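PDB 1OLT: oxygen-independent coproporphyrinogen III oxidase from Escherichia coli, which catalyses the anaerobic oxidative decarboxylation of two propionate groups of coproporphyrinogen III to give protoporphyrinogen IX in heme biosynthesis, using a [4Fe-4S] cluster and S-adenosylmethionine. Local coordinates for residues R51-C62 with R103-T114. Residues are numbered along the deposited sequence; the frame is centred on the assembly and turned at random. Where two conformers were deposited one is given.
Sequences RPLSLYVHIPFC and RHVSQLHWGGGT. With SAM (S-adenosylmethionine), chain D; SF4 (iron/sulfur cluster), chain B; SAM (S-adenosylmethionine), chain C.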
loop_
_atom_site.group_PDB
_atom_site.type_symbol
_atom_site.label_atom_id
_atom_site.label_comp_id
_atom_site.label_asym_id
_atom_site.label_seq_id
_atom_site.Cartn_x
_atom_site.Cartn_y
_atom_site.Cartn_z
ATOM N N ARG A 51 -18.813 -11.712 -4.537
ATOM C CA ARG A 51 -17.537 -11.448 -3.989
ATOM C C ARG A 51 -17.631 -10.357 -2.883
ATOM O O ARG A 51 -18.399 -9.397 -2.985
ATOM C CB ARG A 51 -16.614 -10.987 -5.091
ATOM C CG ARG A 51 -15.164 -11.104 -4.782
ATOM C CD ARG A 51 -14.263 -10.990 -6.033
ATOM N NE ARG A 51 -14.153 -12.288 -6.675
ATOM C CZ ARG A 51 -13.172 -12.633 -7.520
ATOM N NH1 ARG A 51 -12.212 -11.774 -7.875
ATOM N NH2 ARG A 51 -13.152 -13.855 -8.024
ATOM N N PRO A 52 -16.953 -10.591 -1.792
ATOM C CA PRO A 52 -16.858 -9.563 -0.775
ATOM C C PRO A 52 -16.340 -8.217 -1.396
ATOM O O PRO A 52 -15.602 -8.201 -2.380
ATOM C CB PRO A 52 -15.831 -10.130 0.196
ATOM C CG PRO A 52 -15.749 -11.615 -0.038
ATOM C CD PRO A 52 -16.243 -11.855 -1.431
ATOM N N LEU A 53 -16.740 -7.109 -0.795
ATOM C CA LEU A 53 -16.368 -5.796 -1.251
ATOM C C LEU A 53 -15.456 -5.158 -0.224
ATOM O O LEU A 53 -15.731 -5.151 0.956
ATOM C CB LEU A 53 -17.647 -4.940 -1.479
ATOM C CG LEU A 53 -17.511 -3.585 -2.173
ATOM C CD1 LEU A 53 -16.878 -3.651 -3.506
ATOM C CD2 LEU A 53 -18.905 -2.846 -2.302
ATOM N N SER A 54 -14.380 -4.593 -0.720
ATOM C CA SER A 54 -13.467 -3.723 -0.010
ATOM C C SER A 54 -13.603 -2.288 -0.555
ATOM O O SER A 54 -13.787 -2.103 -1.740
ATOM C CB SER A 54 -12.030 -4.253 -0.236
ATOM O OG SER A 54 -11.102 -3.363 0.420
ATOM N N LEU A 55 -13.533 -1.297 0.309
ATOM C CA LEU A 55 -13.685 0.080 -0.061
ATOM C C LEU A 55 -12.408 0.827 0.250
ATOM O O LEU A 55 -11.848 0.654 1.283
ATOM C CB LEU A 55 -14.860 0.714 0.707
ATOM C CG LEU A 55 -16.205 0.077 0.512
ATOM C CD1 LEU A 55 -17.209 0.841 1.333
ATOM C CD2 LEU A 55 -16.589 0.046 -0.882
ATOM N N TYR A 56 -11.973 1.668 -0.673
ATOM C CA TYR A 56 -10.858 2.600 -0.465
ATOM C C TYR A 56 -11.380 4.029 -0.715
ATOM O O TYR A 56 -12.033 4.254 -1.714
ATOM C CB TYR A 56 -9.683 2.312 -1.424
ATOM C CG TYR A 56 -8.625 3.338 -1.265
ATOM C CD1 TYR A 56 -7.748 3.289 -0.200
ATOM C CD2 TYR A 56 -8.532 4.424 -2.144
ATOM C CE1 TYR A 56 -6.793 4.351 -0.007
ATOM C CE2 TYR A 56 -7.558 5.438 -1.975
ATOM C CZ TYR A 56 -6.716 5.390 -0.913
ATOM O OH TYR A 56 -5.814 6.397 -0.684
ATOM N N VAL A 57 -11.106 4.967 0.202
ATOM C CA VAL A 57 -11.399 6.371 -0.016
ATOM C C VAL A 57 -10.085 7.203 0.083
ATOM O O VAL A 57 -9.317 7.070 1.067
ATOM C CB VAL A 57 -12.418 6.926 1.003
ATOM C CG1 VAL A 57 -12.711 8.386 0.656
ATOM C CG2 VAL A 57 -13.698 6.092 1.044
ATOM N N HIS A 58 -9.799 7.980 -0.957
ATOM C CA HIS A 58 -8.637 8.833 -1.005
ATOM C C HIS A 58 -9.039 10.197 -0.405
ATOM O O HIS A 58 -10.026 10.779 -0.812
ATOM C CB HIS A 58 -8.149 9.079 -2.402
ATOM C CG HIS A 58 -6.713 9.486 -2.435
ATOM N ND1 HIS A 58 -5.699 8.600 -2.151
ATOM C CD2 HIS A 58 -6.119 10.678 -2.712
ATOM C CE1 HIS A 58 -4.535 9.228 -2.284
ATOM N NE2 HIS A 58 -4.766 10.487 -2.624
ATOM N N ILE A 59 -8.303 10.644 0.575
ATOM C CA ILE A 59 -8.476 11.951 1.173
ATOM C C ILE A 59 -7.176 12.712 0.882
ATOM O O ILE A 59 -6.124 12.386 1.458
ATOM C CB ILE A 59 -8.717 11.870 2.705
ATOM C CG1 ILE A 59 -9.916 11.031 3.140
ATOM C CG2 ILE A 59 -8.907 13.297 3.269
ATOM C CD1 ILE A 59 -11.208 11.473 2.586
ATOM N N PRO A 60 -7.179 13.652 -0.061
ATOM C CA PRO A 60 -5.895 14.145 -0.531
ATOM C C PRO A 60 -5.210 15.224 0.297
ATOM O O PRO A 60 -4.012 15.420 0.113
ATOM C CB PRO A 60 -6.229 14.694 -1.925
ATOM C CG PRO A 60 -7.690 15.218 -1.788
ATOM C CD PRO A 60 -8.302 14.208 -0.867
ATOM N N PHE A 61 -5.905 15.860 1.225
ATOM C CA PHE A 61 -5.413 17.054 1.834
ATOM C C PHE A 61 -4.367 16.793 2.925
ATOM O O PHE A 61 -4.508 15.859 3.730
ATOM C CB PHE A 61 -6.628 17.893 2.352
ATOM C CG PHE A 61 -7.627 18.199 1.307
ATOM C CD1 PHE A 61 -7.326 19.010 0.273
ATOM C CD2 PHE A 61 -8.878 17.601 1.352
ATOM C CE1 PHE A 61 -8.268 19.241 -0.740
ATOM C CE2 PHE A 61 -9.787 17.832 0.361
ATOM C CZ PHE A 61 -9.501 18.666 -0.635
ATOM N N CYS A 62 -3.350 17.649 2.950
ATOM C CA CYS A 62 -2.361 17.687 4.020
ATOM C C CYS A 62 -2.188 19.118 4.537
ATOM O O CYS A 62 -2.362 20.084 3.805
ATOM C CB CYS A 62 -1.027 17.132 3.547
ATOM S SG CYS A 62 -1.093 15.476 2.869
ATOM N N ARG A 103 -23.886 -6.391 -2.021
ATOM C CA ARG A 103 -22.579 -6.767 -1.524
ATOM C C ARG A 103 -22.508 -6.582 -0.033
ATOM O O ARG A 103 -23.329 -5.869 0.564
ATOM C CB ARG A 103 -21.490 -5.931 -2.194
ATOM C CG ARG A 103 -21.504 -6.003 -3.716
ATOM C CD ARG A 103 -21.012 -7.289 -4.323
ATOM N NE ARG A 103 -20.613 -7.011 -5.705
ATOM C CZ ARG A 103 -19.384 -7.112 -6.188
ATOM N NH1 ARG A 103 -18.384 -7.564 -5.433
ATOM N NH2 ARG A 103 -19.169 -6.792 -7.461
ATOM N N HIS A 104 -21.474 -7.208 0.541
ATOM C CA HIS A 104 -21.139 -7.111 1.938
ATOM C C HIS A 104 -19.706 -6.635 2.015
ATOM O O HIS A 104 -18.846 -7.216 1.362
ATOM C CB HIS A 104 -21.301 -8.485 2.565
ATOM C CG HIS A 104 -22.719 -8.962 2.525
ATOM N ND1 HIS A 104 -23.575 -8.834 3.597
ATOM C CD2 HIS A 104 -23.460 -9.481 1.509
ATOM C CE1 HIS A 104 -24.764 -9.317 3.269
ATOM N NE2 HIS A 104 -24.728 -9.696 2.002
ATOM N N VAL A 105 -19.482 -5.576 2.794
ATOM C CA VAL A 105 -18.204 -4.901 2.863
ATOM C C VAL A 105 -17.410 -5.531 4.011
ATOM O O VAL A 105 -17.871 -5.567 5.133
ATOM C CB VAL A 105 -18.371 -3.413 3.037
ATOM C CG1 VAL A 105 -17.071 -2.809 3.286
ATOM C CG2 VAL A 105 -19.022 -2.833 1.739
ATOM N N SER A 106 -16.241 -6.079 3.693
ATOM C CA SER A 106 -15.366 -6.702 4.659
ATOM C C SER A 106 -14.198 -5.803 5.047
ATOM O O SER A 106 -13.478 -6.069 6.027
ATOM C CB SER A 106 -14.828 -8.034 4.078
ATOM O OG SER A 106 -14.073 -7.778 2.890
ATOM N N GLN A 107 -14.038 -4.712 4.314
ATOM C CA GLN A 107 -12.837 -3.868 4.439
ATOM C C GLN A 107 -13.069 -2.409 4.003
ATOM O O GLN A 107 -13.646 -2.196 2.939
ATOM C CB GLN A 107 -11.801 -4.472 3.542
ATOM C CG GLN A 107 -10.406 -4.088 3.811
ATOM C CD GLN A 107 -9.386 -4.998 2.999
ATOM O OE1 GLN A 107 -8.797 -5.937 3.554
ATOM N NE2 GLN A 107 -9.212 -4.691 1.695
ATOM N N LEU A 108 -12.598 -1.438 4.798
ATOM C CA LEU A 108 -12.593 -0.034 4.408
ATOM C C LEU A 108 -11.277 0.548 4.876
ATOM O O LEU A 108 -10.889 0.349 6.028
ATOM C CB LEU A 108 -13.737 0.723 5.097
ATOM C CG LEU A 108 -13.701 2.252 5.080
ATOM C CD1 LEU A 108 -13.823 2.744 3.686
ATOM C CD2 LEU A 108 -14.785 2.785 5.966
ATOM N N HIS A 109 -10.634 1.318 3.999
ATOM C CA HIS A 109 -9.470 2.056 4.342
ATOM C C HIS A 109 -9.528 3.469 3.750
ATOM O O HIS A 109 -9.966 3.665 2.607
ATOM C CB HIS A 109 -8.257 1.390 3.802
ATOM C CG HIS A 109 -6.984 2.092 4.144
ATOM N ND1 HIS A 109 -6.225 1.742 5.207
ATOM C CD2 HIS A 109 -6.365 3.147 3.581
ATOM C CE1 HIS A 109 -5.143 2.508 5.263
ATOM N NE2 HIS A 109 -5.191 3.355 4.273
ATOM N N TRP A 110 -9.091 4.419 4.550
ATOM C CA TRP A 110 -8.906 5.767 4.105
ATOM C C TRP A 110 -7.388 6.007 4.024
ATOM O O TRP A 110 -6.679 5.870 5.001
ATOM C CB TRP A 110 -9.509 6.778 5.075
ATOM C CG TRP A 110 -11.046 6.737 5.210
ATOM C CD1 TRP A 110 -11.921 5.891 4.581
ATOM C CD2 TRP A 110 -11.847 7.565 6.063
ATOM N NE1 TRP A 110 -13.201 6.115 5.004
ATOM C CE2 TRP A 110 -13.200 7.150 5.909
ATOM C CE3 TRP A 110 -11.577 8.613 6.935
ATOM C CZ2 TRP A 110 -14.249 7.738 6.611
ATOM C CZ3 TRP A 110 -12.655 9.198 7.647
ATOM C CH2 TRP A 110 -13.943 8.775 7.467
ATOM N N GLY A 111 -6.964 6.473 2.862
ATOM C CA GLY A 111 -5.599 6.785 2.577
ATOM C C GLY A 111 -5.493 8.214 2.054
ATOM O O GLY A 111 -6.486 8.952 1.956
ATOM N N GLY A 112 -4.307 8.578 1.633
ATOM C CA GLY A 112 -4.112 9.931 1.118
ATOM C C GLY A 112 -2.661 10.225 0.775
ATOM O O GLY A 112 -1.953 9.309 0.292
ATOM N N GLY A 113 -2.178 11.468 1.018
ATOM C CA GLY A 113 -2.842 12.496 1.717
ATOM C C GLY A 113 -2.958 12.159 3.156
ATOM O O GLY A 113 -2.428 11.154 3.619
ATOM N N THR A 114 -3.710 12.989 3.894
ATOM C CA THR A 114 -3.861 12.846 5.295
ATOM C C THR A 114 -5.328 12.705 5.669
ATOM O O THR A 114 -6.054 13.715 5.790
ATOM C CB THR A 114 -3.274 14.052 6.014
ATOM O OG1 THR A 114 -1.891 14.238 5.751
ATOM C CG2 THR A 114 -3.326 13.808 7.527
HETATM N N SAM D . 2.793 4.733 -2.516
HETATM C CA SAM D . 3.843 4.931 -1.500
HETATM C C SAM D . 5.257 4.827 -2.110
HETATM O O SAM D . 6.102 5.741 -2.051
HETATM O OXT SAM D . 5.660 3.819 -2.729
HETATM C CB SAM D . 3.651 3.932 -0.328
HETATM C CG SAM D . 2.372 4.144 0.543
HETATM S SD SAM D . 1.061 2.899 0.292
HETATM C CE SAM D . 1.356 1.755 1.688
HETATM C "C5'" SAM D . -0.567 3.575 0.795
HETATM C "C4'" SAM D . -0.979 4.756 -0.068
HETATM O "O4'" SAM D . -1.203 4.243 -1.372
HETATM C "C3'" SAM D . -2.301 5.414 0.339
HETATM O "O3'" SAM D . -2.141 6.261 1.463
HETATM C "C2'" SAM D . -2.671 6.060 -0.968
HETATM O "O2'" SAM D . -1.871 7.190 -1.188
HETATM C "C1'" SAM D . -2.285 4.970 -1.984
HETATM N N9 SAM D . -3.370 4.041 -2.247
HETATM C C8 SAM D . -3.713 2.950 -1.529
HETATM N N7 SAM D . -4.826 2.363 -2.123
HETATM C C5 SAM D . -5.155 3.070 -3.173
HETATM C C6 SAM D . -6.160 2.945 -4.091
HETATM N N6 SAM D . -7.033 1.952 -4.092
HETATM N N1 SAM D . -6.227 3.886 -5.056
HETATM C C2 SAM D . -5.352 4.904 -5.116
HETATM N N3 SAM D . -4.378 5.054 -4.209
HETATM C C4 SAM D . -4.278 4.139 -3.256
HETATM FE FE1 SF4 B . 1.029 14.655 3.309
HETATM FE FE2 SF4 B . 2.900 13.169 2.143
HETATM FE FE3 SF4 B . 1.866 12.590 4.412
HETATM FE FE4 SF4 B . 3.338 14.435 4.189
HETATM S S1 SF4 B . 4.038 12.276 3.852
HETATM S S2 SF4 B . 1.538 14.577 5.484
HETATM S S3 SF4 B . 2.802 15.374 2.388
HETATM S S4 SF4 B . 0.884 12.616 2.481
HETATM N N SAM C . -0.259 11.665 5.473
HETATM C CA SAM C . 0.099 10.816 6.601
HETATM C C SAM C . 1.533 11.017 7.108
HETATM O O SAM C . 2.392 11.571 6.339
HETATM O OXT SAM C . 1.715 10.683 8.261
HETATM C CB SAM C . -0.053 9.364 6.107
HETATM C CG SAM C . 1.068 8.645 5.405
HETATM S SD SAM C . 1.435 9.188 3.756
HETATM C CE SAM C . -0.133 9.107 2.881
HETATM C "C5'" SAM C . 2.040 7.593 2.978
HETATM C "C4'" SAM C . 3.544 7.175 3.146
HETATM O "O4'" SAM C . 4.290 7.198 1.936
HETATM C "C3'" SAM C . 4.334 8.104 4.036
HETATM O "O3'" SAM C . 4.031 7.969 5.430
HETATM C "C2'" SAM C . 5.789 7.821 3.639
HETATM O "O2'" SAM C . 6.372 6.842 4.499
HETATM C "C1'" SAM C . 5.664 7.236 2.254
HETATM N N9 SAM C . 6.326 8.014 1.227
HETATM C C8 SAM C . 5.847 9.191 0.712
HETATM N N7 SAM C . 6.681 9.622 -0.230
HETATM C C5 SAM C . 7.693 8.703 -0.337
HETATM C C6 SAM C . 8.833 8.626 -1.155
HETATM N N6 SAM C . 9.129 9.541 -2.078
HETATM N N1 SAM C . 9.661 7.550 -0.999
HETATM C C2 SAM C . 9.374 6.570 -0.043
HETATM N N3 SAM C . 8.273 6.634 0.741
HETATM C C4 SAM C . 7.457 7.699 0.594
HETATM O O HOH W 1 -20.329 -9.491 -1.190
#
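Tyr56 leans across to the 103-114 segment, its OH 3.3 Å from Gly111 CA, while one face of its ring carries the adenine of the chain D SAM, whose C5 sits 3.5 Å above the ring plane, over its centre. With CG anti to the backbone N (chi1 175°), the ring lies along the strand toward His58. A 2.6 Å hydrogen bond joins Tyr56 OH to His58 ND1. The His58 ring in turn takes Gly112 CA over its face in a CH-pi contact, offset toward the rim; its NE2 hydrogen-bonds Asn72 O, and the two bonds together hold the ring's rotation. Replacing Tyr56 by alanine removes the ring, which is likely to cost the adenine its stacking surface and leave His58 ND1 without this partner. Gly112 holds the ribose of the chain D SAM by two hydrogen bonds, its N to O3' and its O from O2' (Gly112 O to O2' 2.6 Å). Farther on, Cys62 SG binds iron FE1 at 2.3 Å; the chain C SAM is the one on the cluster.

Behind these groups the strands run parallel, bonded alternately from Leu53 to Ile59, with a beta bulge at Ser106 that shifts the register by one. On the other face, Val57 CB packs against Trp110 CD1 (3.8 Å), beneath helices 80-96 and 120-133. These are neighbouring parallel strands of the radical SAM TIM-barrel-like core, their C-terminal ends, with the Gly111-Thr114 segment (Gly-Gly-Gly-Thr), contributing to the [4Fe-4S] and SAM sites, which Cys66 and Cys69 help complete.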